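PDB 6NPS: AxyAgu115A from Amphibacillus xylanus NBRC 15112, which probably acts as a family GH115 alpha-glucuronidase, hydrolysing glucuronic acid branches of the hemicellulose arabinoglucuronoxylan. Local coordinates for residues F702-V707 / G730-K735; I600-L605 / S656-V661; K710-H715 / K762-K767. The protein carries 3 engineered substitutions. One frame throughout, in Å; residues are numbered along the deposited sequence.

Contact 1 (F702-V707 / G730-K735)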
loop_
_atom_site.group_PDB
_atom_site.type_symbol
_atom_site.label_atom_id
_atom_site.label_comp_id
_atom_site.label_asym_id
_atom_site.label_seq_id
_atom_site.Cartn_x
_atom_site.Cartn_y
_atom_site.Cartn_z
ATOM N N PHE A 702 -4.623 24.632 10.971
ATOM C CA PHE A 702 -4.370 23.231 11.275
ATOM C C PHE A 702 -5.688 22.582 11.654
ATOM O O PHE A 702 -6.680 23.270 11.919
ATOM C CB PHE A 702 -3.304 23.085 12.379
ATOM C CG PHE A 702 -3.685 23.648 13.720
ATOM C CD1 PHE A 702 -3.411 24.991 14.046
ATOM C CD2 PHE A 702 -4.279 22.833 14.682
ATOM C CE1 PHE A 702 -3.725 25.496 15.320
ATOM C CE2 PHE A 702 -4.594 23.315 15.944
ATOM C CZ PHE A 702 -4.321 24.661 16.282
ATOM N N THR A 703 -5.709 21.241 11.686
ATOM C CA THR A 703 -6.939 20.516 11.941
ATOM C C THR A 703 -6.743 19.604 13.137
ATOM O O THR A 703 -5.640 19.101 13.384
ATOM C CB THR A 703 -7.354 19.736 10.670
ATOM O OG1 THR A 703 -7.536 20.685 9.614
ATOM C CG2 THR A 703 -8.672 18.961 10.850
ATOM N N ILE A 704 -7.821 19.422 13.894
ATOM C CA ILE A 704 -7.903 18.452 14.983
ATOM C C ILE A 704 -8.996 17.444 14.621
ATOM O O ILE A 704 -10.121 17.849 14.298
ATOM C CB ILE A 704 -8.217 19.140 16.326
ATOM C CG1 ILE A 704 -7.229 20.276 16.608
ATOM C CG2 ILE A 704 -8.218 18.131 17.503
ATOM C CD1 ILE A 704 -7.719 21.225 17.692
ATOM N N SER A 705 -8.669 16.134 14.683
ATOM C CA SER A 705 -9.522 15.075 14.164
ATOM C C SER A 705 -9.682 13.946 15.158
ATOM O O SER A 705 -8.712 13.525 15.805
ATOM C CB SER A 705 -8.961 14.458 12.872
ATOM O OG SER A 705 -8.789 15.457 11.905
ATOM N N SER A 706 -10.897 13.403 15.193
ATOM C CA SER A 706 -11.234 12.233 16.004
ATOM C C SER A 706 -10.670 10.933 15.420
ATOM O O SER A 706 -10.778 10.669 14.215
ATOM C CB SER A 706 -12.756 12.067 16.095
ATOM O OG SER A 706 -13.361 13.169 16.737
ATOM N N VAL A 707 -10.151 10.088 16.304
ATOM C CA VAL A 707 -9.842 8.702 15.976
ATOM C C VAL A 707 -10.708 7.740 16.741
ATOM O O VAL A 707 -10.666 6.546 16.456
ATOM C CB VAL A 707 -8.359 8.364 16.232
ATOM C CG1 VAL A 707 -7.472 9.226 15.356
ATOM C CG2 VAL A 707 -8.033 8.559 17.690
ATOM N N GLY A 730 -12.608 23.344 22.868
ATOM C CA GLY A 730 -13.602 22.664 22.061
ATOM C C GLY A 730 -13.676 21.207 22.458
ATOM O O GLY A 730 -12.893 20.712 23.272
ATOM N N VAL A 731 -14.644 20.523 21.880
ATOM C CA VAL A 731 -14.797 19.101 22.124
ATOM C C VAL A 731 -15.222 18.462 20.807
ATOM O O VAL A 731 -15.977 19.049 20.027
ATOM C CB VAL A 731 -15.775 18.817 23.282
ATOM C CG1 VAL A 731 -17.087 19.521 23.059
ATOM C CG2 VAL A 731 -15.987 17.319 23.462
ATOM N N LEU A 732 -14.652 17.308 20.516
ATOM C CA LEU A 732 -15.070 16.489 19.396
ATOM C C LEU A 732 -15.619 15.184 19.953
ATOM O O LEU A 732 -15.274 14.775 21.061
ATOM C CB LEU A 732 -13.906 16.252 18.439
ATOM C CG LEU A 732 -13.254 17.488 17.803
ATOM C CD1 LEU A 732 -11.953 17.074 17.167
ATOM C CD2 LEU A 732 -14.144 18.073 16.727
ATOM N N ASP A 733 -16.497 14.524 19.201
ATOM C CA ASP A 733 -17.115 13.320 19.739
ATOM C C ASP A 733 -17.012 12.091 18.853
ATOM O O ASP A 733 -17.466 11.025 19.269
ATOM C CB ASP A 733 -18.593 13.564 20.049
ATOM C CG ASP A 733 -19.310 14.194 18.891
ATOM O OD1 ASP A 733 -19.291 13.605 17.792
ATOM O OD2 ASP A 733 -19.875 15.290 19.067
ATOM N N GLY A 734 -16.455 12.190 17.657
ATOM C CA GLY A 734 -16.413 10.988 16.848
ATOM C C GLY A 734 -17.739 10.560 16.243
ATOM O O GLY A 734 -17.750 9.651 15.401
ATOM N N LYS A 735 -18.853 11.202 16.608
ATOM C CA LYS A 735 -20.141 10.881 15.999
ATOM C C LYS A 735 -20.711 12.068 15.232
ATOM O O LYS A 735 -20.801 11.992 14.006
ATOM C CB LYS A 735 -21.106 10.331 17.048
ATOM C CG LYS A 735 -20.544 9.084 17.734
ATOM C CD LYS A 735 -21.644 8.199 18.315
ATOM C CE LYS A 735 -21.363 6.699 18.110
ATOM N NZ LYS A 735 -21.658 6.181 16.730
#

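Contact 2 (I600-L605 / S656-V661)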
loop_
_atom_site.group_PDB
_atom_site.type_symbol
_atom_site.label_atom_id
_atom_site.label_comp_id
_atom_site.label_asym_id
_atom_site.label_seq_id
_atom_site.Cartn_x
_atom_site.Cartn_y
_atom_site.Cartn_z
ATOM N N ILE A 600 -11.883 8.918 11.912
ATOM C CA ILE A 600 -13.286 8.560 11.675
ATOM C C ILE A 600 -13.823 9.218 10.412
ATOM O O ILE A 600 -14.665 8.637 9.713
ATOM C CB ILE A 600 -14.174 8.944 12.877
ATOM C CG1 ILE A 600 -13.541 8.510 14.213
ATOM C CG2 ILE A 600 -15.568 8.366 12.729
ATOM C CD1 ILE A 600 -13.469 7.014 14.370
ATOM N N GLU A 601 -13.324 10.401 10.069
ATOM C CA GLU A 601 -13.786 11.114 8.878
ATOM C C GLU A 601 -13.514 10.352 7.590
ATOM O O GLU A 601 -14.134 10.662 6.563
ATOM C CB GLU A 601 -13.132 12.489 8.803
ATOM C CG GLU A 601 -11.676 12.466 8.371
ATOM C CD GLU A 601 -11.000 13.841 8.467
ATOM O OE1 GLU A 601 -10.878 14.377 9.601
ATOM O OE2 GLU A 601 -10.592 14.379 7.405
ATOM N N ALA A 602 -12.634 9.345 7.611
ATOM C CA ALA A 602 -12.504 8.468 6.444
ATOM C C ALA A 602 -13.839 7.880 6.005
ATOM O O ALA A 602 -14.088 7.704 4.808
ATOM C CB ALA A 602 -11.536 7.327 6.759
ATOM N N ASN A 603 -14.699 7.537 6.949
ATOM C CA ASN A 603 -15.880 6.757 6.602
ATOM C C ASN A 603 -16.851 7.575 5.753
ATOM O O ASN A 603 -17.414 7.076 4.763
ATOM C CB ASN A 603 -16.510 6.211 7.886
ATOM C CG ASN A 603 -15.608 5.172 8.562
ATOM O OD1 ASN A 603 -14.621 4.724 7.973
ATOM N ND2 ASN A 603 -15.915 4.817 9.797
ATOM N N LYS A 604 -16.999 8.856 6.072
ATOM C CA LYS A 604 -17.818 9.736 5.250
ATOM C C LYS A 604 -17.213 9.953 3.867
ATOM O O LYS A 604 -17.946 10.099 2.887
ATOM C CB LYS A 604 -18.000 11.080 5.959
ATOM C CG LYS A 604 -19.460 11.471 6.080
ATOM C CD LYS A 604 -20.192 10.593 7.101
ATOM C CE LYS A 604 -19.798 10.959 8.533
ATOM N NZ LYS A 604 -20.166 9.932 9.566
ATOM N N LEU A 605 -15.884 9.993 3.766
ATOM C CA LEU A 605 -15.270 10.158 2.456
ATOM C C LEU A 605 -15.528 8.931 1.587
ATOM O O LEU A 605 -15.768 9.055 0.376
ATOM C CB LEU A 605 -13.765 10.423 2.618
ATOM C CG LEU A 605 -13.388 11.784 3.188
ATOM C CD1 LEU A 605 -11.895 11.839 3.594
ATOM C CD2 LEU A 605 -13.700 12.870 2.166
ATOM N N SER A 656 -11.820 2.578 1.980
ATOM C CA SER A 656 -11.239 2.216 3.267
ATOM C C SER A 656 -12.195 2.686 4.348
ATOM O O SER A 656 -12.656 3.828 4.295
ATOM C CB SER A 656 -9.884 2.879 3.470
ATOM O OG SER A 656 -8.916 2.402 2.543
ATOM N N TYR A 657 -12.501 1.823 5.306
ATOM C CA TYR A 657 -13.306 2.207 6.454
ATOM C C TYR A 657 -12.523 2.004 7.742
ATOM O O TYR A 657 -11.742 1.068 7.871
ATOM C CB TYR A 657 -14.612 1.419 6.545
ATOM C CG TYR A 657 -15.629 1.855 5.528
ATOM C CD1 TYR A 657 -15.622 1.295 4.236
ATOM C CD2 TYR A 657 -16.595 2.791 5.832
ATOM C CE1 TYR A 657 -16.557 1.656 3.287
ATOM C CE2 TYR A 657 -17.552 3.178 4.872
ATOM C CZ TYR A 657 -17.518 2.591 3.602
ATOM O OH TYR A 657 -18.424 2.922 2.633
ATOM N N VAL A 658 -12.774 2.867 8.714
ATOM C CA VAL A 658 -11.999 2.887 9.957
ATOM C C VAL A 658 -12.859 2.328 11.073
ATOM O O VAL A 658 -14.082 2.513 11.071
ATOM C CB VAL A 658 -11.557 4.343 10.210
ATOM C CG1 VAL A 658 -11.214 4.607 11.621
ATOM C CG2 VAL A 658 -10.381 4.681 9.249
ATOM N N LEU A 659 -12.227 1.626 12.015
ATOM C CA LEU A 659 -12.877 1.180 13.231
ATOM C C LEU A 659 -12.331 2.040 14.375
ATOM O O LEU A 659 -11.100 2.095 14.567
ATOM C CB LEU A 659 -12.609 -0.313 13.492
ATOM C CG LEU A 659 -13.103 -1.240 12.343
ATOM C CD1 LEU A 659 -12.584 -2.692 12.450
ATOM C CD2 LEU A 659 -14.617 -1.228 12.318
ATOM N N PRO A 660 -13.184 2.726 15.146
ATOM C CA PRO A 660 -12.676 3.658 16.185
ATOM C C PRO A 660 -11.774 2.975 17.193
ATOM O O PRO A 660 -12.018 1.857 17.603
ATOM C CB PRO A 660 -13.949 4.163 16.876
ATOM C CG PRO A 660 -15.104 3.605 16.099
ATOM C CD PRO A 660 -14.634 2.489 15.224
ATOM N N VAL A 661 -10.762 3.698 17.670
ATOM C CA VAL A 661 -9.956 3.150 18.756
ATOM C C VAL A 661 -10.636 3.435 20.097
ATOM O O VAL A 661 -11.598 4.204 20.172
ATOM C CB VAL A 661 -8.530 3.730 18.740
ATOM C CG1 VAL A 661 -7.826 3.354 17.409
ATOM C CG2 VAL A 661 -8.582 5.256 18.941
#

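Contact 3 (K710-H715 / K762-K767)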
loop_
_atom_site.group_PDB
_atom_site.type_symbol
_atom_site.label_atom_id
_atom_site.label_comp_id
_atom_site.label_asym_id
_atom_site.label_seq_id
_atom_site.Cartn_x
_atom_site.Cartn_y
_atom_site.Cartn_z
ATOM N N LYS A 710 -15.393 8.595 21.207
ATOM C CA LYS A 710 -15.531 9.164 22.543
ATOM C C LYS A 710 -15.430 10.682 22.483
ATOM O O LYS A 710 -14.850 11.255 21.556
ATOM C CB LYS A 710 -14.458 8.614 23.476
ATOM C CG LYS A 710 -14.899 7.387 24.228
ATOM C CD LYS A 710 -14.246 6.147 23.714
ATOM C CE LYS A 710 -14.542 4.964 24.628
ATOM N NZ LYS A 710 -14.211 3.670 23.985
ATOM N N LYS A 711 -15.993 11.346 23.484
ATOM C CA LYS A 711 -15.835 12.795 23.495
ATOM C C LYS A 711 -14.405 13.125 23.918
ATOM O O LYS A 711 -13.853 12.518 24.847
ATOM C CB LYS A 711 -16.887 13.476 24.385
ATOM C CG LYS A 711 -17.145 12.839 25.722
ATOM C CD LYS A 711 -16.153 13.333 26.780
ATOM C CE LYS A 711 -16.351 12.653 28.136
ATOM N NZ LYS A 711 -15.072 12.570 28.907
ATOM N N ALA A 712 -13.774 14.019 23.177
ATOM C CA ALA A 712 -12.378 14.378 23.403
ATOM C C ALA A 712 -12.272 15.894 23.386
ATOM O O ALA A 712 -12.558 16.503 22.355
ATOM C CB ALA A 712 -11.490 13.784 22.306
ATOM N N GLU A 713 -11.882 16.495 24.503
ATOM C CA GLU A 713 -11.734 17.948 24.587
ATOM C C GLU A 713 -10.317 18.381 24.241
ATOM O O GLU A 713 -9.345 17.712 24.596
ATOM C CB GLU A 713 -12.066 18.448 26.002
ATOM C CG GLU A 713 -13.486 18.189 26.451
ATOM C CD GLU A 713 -13.823 18.898 27.765
ATOM O OE1 GLU A 713 -13.449 20.085 27.920
ATOM O OE2 GLU A 713 -14.458 18.264 28.642
ATOM N N TYR A 714 -10.195 19.511 23.552
ATOM C CA TYR A 714 -8.892 20.099 23.299
ATOM C C TYR A 714 -8.837 21.504 23.906
ATOM O O TYR A 714 -9.875 22.145 24.108
ATOM C CB TYR A 714 -8.590 20.139 21.765
ATOM C CG TYR A 714 -9.655 20.793 20.915
ATOM C CD1 TYR A 714 -9.638 22.164 20.685
ATOM C CD2 TYR A 714 -10.688 20.043 20.351
ATOM C CE1 TYR A 714 -10.614 22.781 19.902
ATOM C CE2 TYR A 714 -11.663 20.644 19.565
ATOM C CZ TYR A 714 -11.621 22.014 19.353
ATOM O OH TYR A 714 -12.586 22.620 18.594
ATOM N N HIS A 715 -7.624 21.983 24.190
ATOM C CA HIS A 715 -7.400 23.346 24.688
ATOM C C HIS A 715 -6.203 23.947 23.957
ATOM O O HIS A 715 -5.119 23.347 23.908
ATOM C CB HIS A 715 -7.173 23.353 26.216
ATOM C CG HIS A 715 -8.095 22.427 26.962
ATOM N ND1 HIS A 715 -9.424 22.724 27.202
ATOM C CD2 HIS A 715 -7.887 21.190 27.481
ATOM C CE1 HIS A 715 -9.988 21.719 27.853
ATOM N NE2 HIS A 715 -9.078 20.774 28.033
ATOM N N LYS A 762 -3.557 20.998 23.702
ATOM C CA LYS A 762 -3.661 19.942 24.694
ATOM C C LYS A 762 -4.865 19.070 24.377
ATOM O O LYS A 762 -5.958 19.579 24.084
ATOM C CB LYS A 762 -3.726 20.513 26.111
ATOM C CG LYS A 762 -2.332 20.897 26.564
ATOM C CD LYS A 762 -2.198 21.114 28.062
ATOM C CE LYS A 762 -3.410 21.820 28.636
ATOM N NZ LYS A 762 -3.215 23.296 28.778
ATOM N N THR A 763 -4.642 17.749 24.378
ATOM C CA THR A 763 -5.667 16.762 24.074
ATOM C C THR A 763 -5.778 15.808 25.259
ATOM O O THR A 763 -4.946 15.869 26.175
ATOM C CB THR A 763 -5.318 15.980 22.807
ATOM O OG1 THR A 763 -4.286 15.042 23.127
ATOM C CG2 THR A 763 -4.861 16.916 21.659
ATOM N N PRO A 764 -6.779 14.923 25.293
ATOM C CA PRO A 764 -6.927 14.043 26.465
ATOM C C PRO A 764 -5.733 13.150 26.723
ATOM O O PRO A 764 -5.559 12.704 27.862
ATOM C CB PRO A 764 -8.187 13.230 26.137
ATOM C CG PRO A 764 -9.014 14.212 25.328
ATOM C CD PRO A 764 -7.993 14.891 24.449
ATOM N N VAL A 765 -4.859 12.928 25.742
ATOM C CA VAL A 765 -3.764 11.986 25.919
ATOM C C VAL A 765 -2.389 12.622 25.778
ATOM O O VAL A 765 -1.381 11.932 25.973
ATOM C CB VAL A 765 -3.915 10.799 24.951
ATOM C CG1 VAL A 765 -5.326 10.216 25.085
ATOM C CG2 VAL A 765 -3.666 11.256 23.526
ATOM N N GLY A 766 -2.300 13.921 25.480
ATOM C CA GLY A 766 -0.983 14.515 25.311
ATOM C C GLY A 766 -1.015 15.974 24.902
ATOM O O GLY A 766 -1.999 16.665 25.162
ATOM N N LYS A 767 0.027 16.436 24.223
ATOM C CA LYS A 767 0.189 17.856 23.940
ATOM C C LYS A 767 0.989 17.999 22.658
ATOM O O LYS A 767 2.044 17.375 22.532
ATOM C CB LYS A 767 0.930 18.536 25.102
ATOM C CG LYS A 767 1.308 19.958 24.817
ATOM C CD LYS A 767 1.632 20.724 26.106
ATOM C CE LYS A 767 2.225 19.834 27.155
ATOM N NZ LYS A 767 3.096 20.589 28.099
#

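Contact 1 (F702-V707 / G730-K735)
Ser706 and Gly734 mark the closest backbone approach, CA to CA 5.4 Å, while the axes of strands 702-706 and 730-732 stay 8.3 Å apart at their nearest, with N-to-C directions 40° apart. That separation is too wide for strand pairing, so side chains reach across, to side chains and to backbone atoms alike. Leu732 does most of this from its side: CD1 reaches Ile704 CG2 at 3.9 Å and also lies 3.5 Å from the carbonyl oxygen, Ile704 O. With CG beside the backbone N (chi1 -60°), the Leu732 chain extends toward strand 702-706, where it and the Ile704 side chain cross obliquely. The two strands belong to different sheets: 700-706 runs between 666-670 and 739-746, whereas 729-732 borders 712-718. Their inward-facing side chains therefore fill the space between the layers of a beta sandwich, and Leu666 and Tyr714 each touch both Ile704 and Leu732. Beyond this apolar patch Ser706 packs against the turn after strand 730-732. Ser706 OG sits 3.6 Å from Leu732 CB and has a weak hydrogen bond to Leu738 O; its CB comes within 3.9 Å of Gly734 CA. Gly734 has a positive phi of 74°, a conformation in which a beta carbon would collide with Asp733 O. The turn there is held by the Asp733 carboxylate: OD1 accepts from Lys735 N at 2.7 Å through the lone pair pointing away from OD2, forming an Asx turn. The same oxygen accepts a second hydrogen bond from Lys737 N and a weak one from Asn736 N.

Contact 2 (I600-L605 / S656-V661)
Asn603 grips both backbone polar atoms of Val658 with one side-chain amide. Its OD1 accepts from Val658 N at 2.7 Å, with a nearly straight N-H...O angle of 165°, and the donor lies in the carbonyl plane on a lone pair. Its ND2 donates to Val658 O at 3.2 Å, again nearly straight; the acceptor lies in the Asn603 amide plane, although the donor is tilted from the carbonyl plane of Val658. With CG placed beside its own backbone N (chi1 -67°), Asn603 turns this amide off the helix toward the extended chain, and two bonds to one residue fix its rotation. OD1 also lies 3.5 Å from Tyr657 CD2, the amide and ring planes being 40° apart. The phenol end of Tyr657 turns elsewhere: OH is hydrogen-bonded to Glu607 and weakly to Lys610. Two neighbouring carbonyl oxygens, Ala602 O and Ser656 O, are 4.2 Å apart, and both accept from the ND2 of Asn591, which bridges them. Apolar contacts flank the amide: Ala602 CB meets Val658 CG2 at 3.8 Å, and Ile600 CD1 lies 3.8 Å from Pro660 CB, those two side chains crossing at about a right angle. Tyr657 also pairs with an antiparallel strand of the second subunit, where its ring meets that subunit's Tyr657 at a steep angle. The arrangement is a side-chain amide mimicking a peptide group, here joining the N-terminal part of helix 601-629 to the extended chain that follows Tyr657, the residue through which the sheet continues into the second subunit.

Contact 3 (K710-H715 / K762-K767)
His715 and Lys762 form an antiparallel hydrogen-bonded pair. His715 N donates to Lys762 O at 2.9 Å, and Lys762 N returns a bond to His715 O at 2.8 Å, the latter almost straight at 177°. Lys762 O is used again, since Tyr714 CA lies 3.1 Å from it in a CA-H...O contact. Both side chains leave from the face these paired residues share, and the nearest approach between them is loose, His715 CD2 to Lys762 CB at 4.4 Å. Two residues along, the pairing changes character. Glu713 O meets the Pro764 ring, with CD at 3.1 Å, and Pro764 CG rests 3.9 Å from Ala712 CB. In the next shell, Asn729 OD1 is hydrogen-bonded to His715 ND1 and so steadies the imidazole. Tyr714 carries CG between its backbone N and carbonyl carbon (chi1 53°); from there the ring packs on Leu666 and Leu732 inside the sandwich. Leu666 also touches Ala712, Thr763 and Pro764. Pro764 itself is placed by a tight two-residue hairpin turn, in which Thr763 N donates to Gly766 O at 3.0 Å and Thr763 OG1 weakly accepts from the amides of Val765 and Gly766. This turn joins strands 754-763 and 766-775. The Lys762 chain bends near its end and leaves NZ 6.4 Å from His715 NE2, a spacing that would probably disfavour a charged imidazole only mildly. Lacking an N-H, Pro764 cannot offer Glu713 O the bond that the register would otherwise bring, and between these segments the regular pairing stops at the His715-Lys762 pair.

In the fold
Followed from the N terminus, contact 2 closes first: helix 601-629 and the chain after it return so that 656-661 lies along 600-605. The chain then enters the beta sandwich, where contact 1 closes the loop from 707 to 730 and contact 3 the one from 715 to 762; the two cross, their segments alternating. Contact 1 packs one sheet against the other; contact 3 pairs strands within the second. Leu732 O and Ala712 N, 2.7 Å apart, couple these two through neighbouring strands. Contact 2 joins the sandwich at the end of strand 700-706: Ser706 O faces Ile600 N, and Val707 O faces Val661 N, both probable hydrogen bonds. Contacts 2 and 3 do not touch.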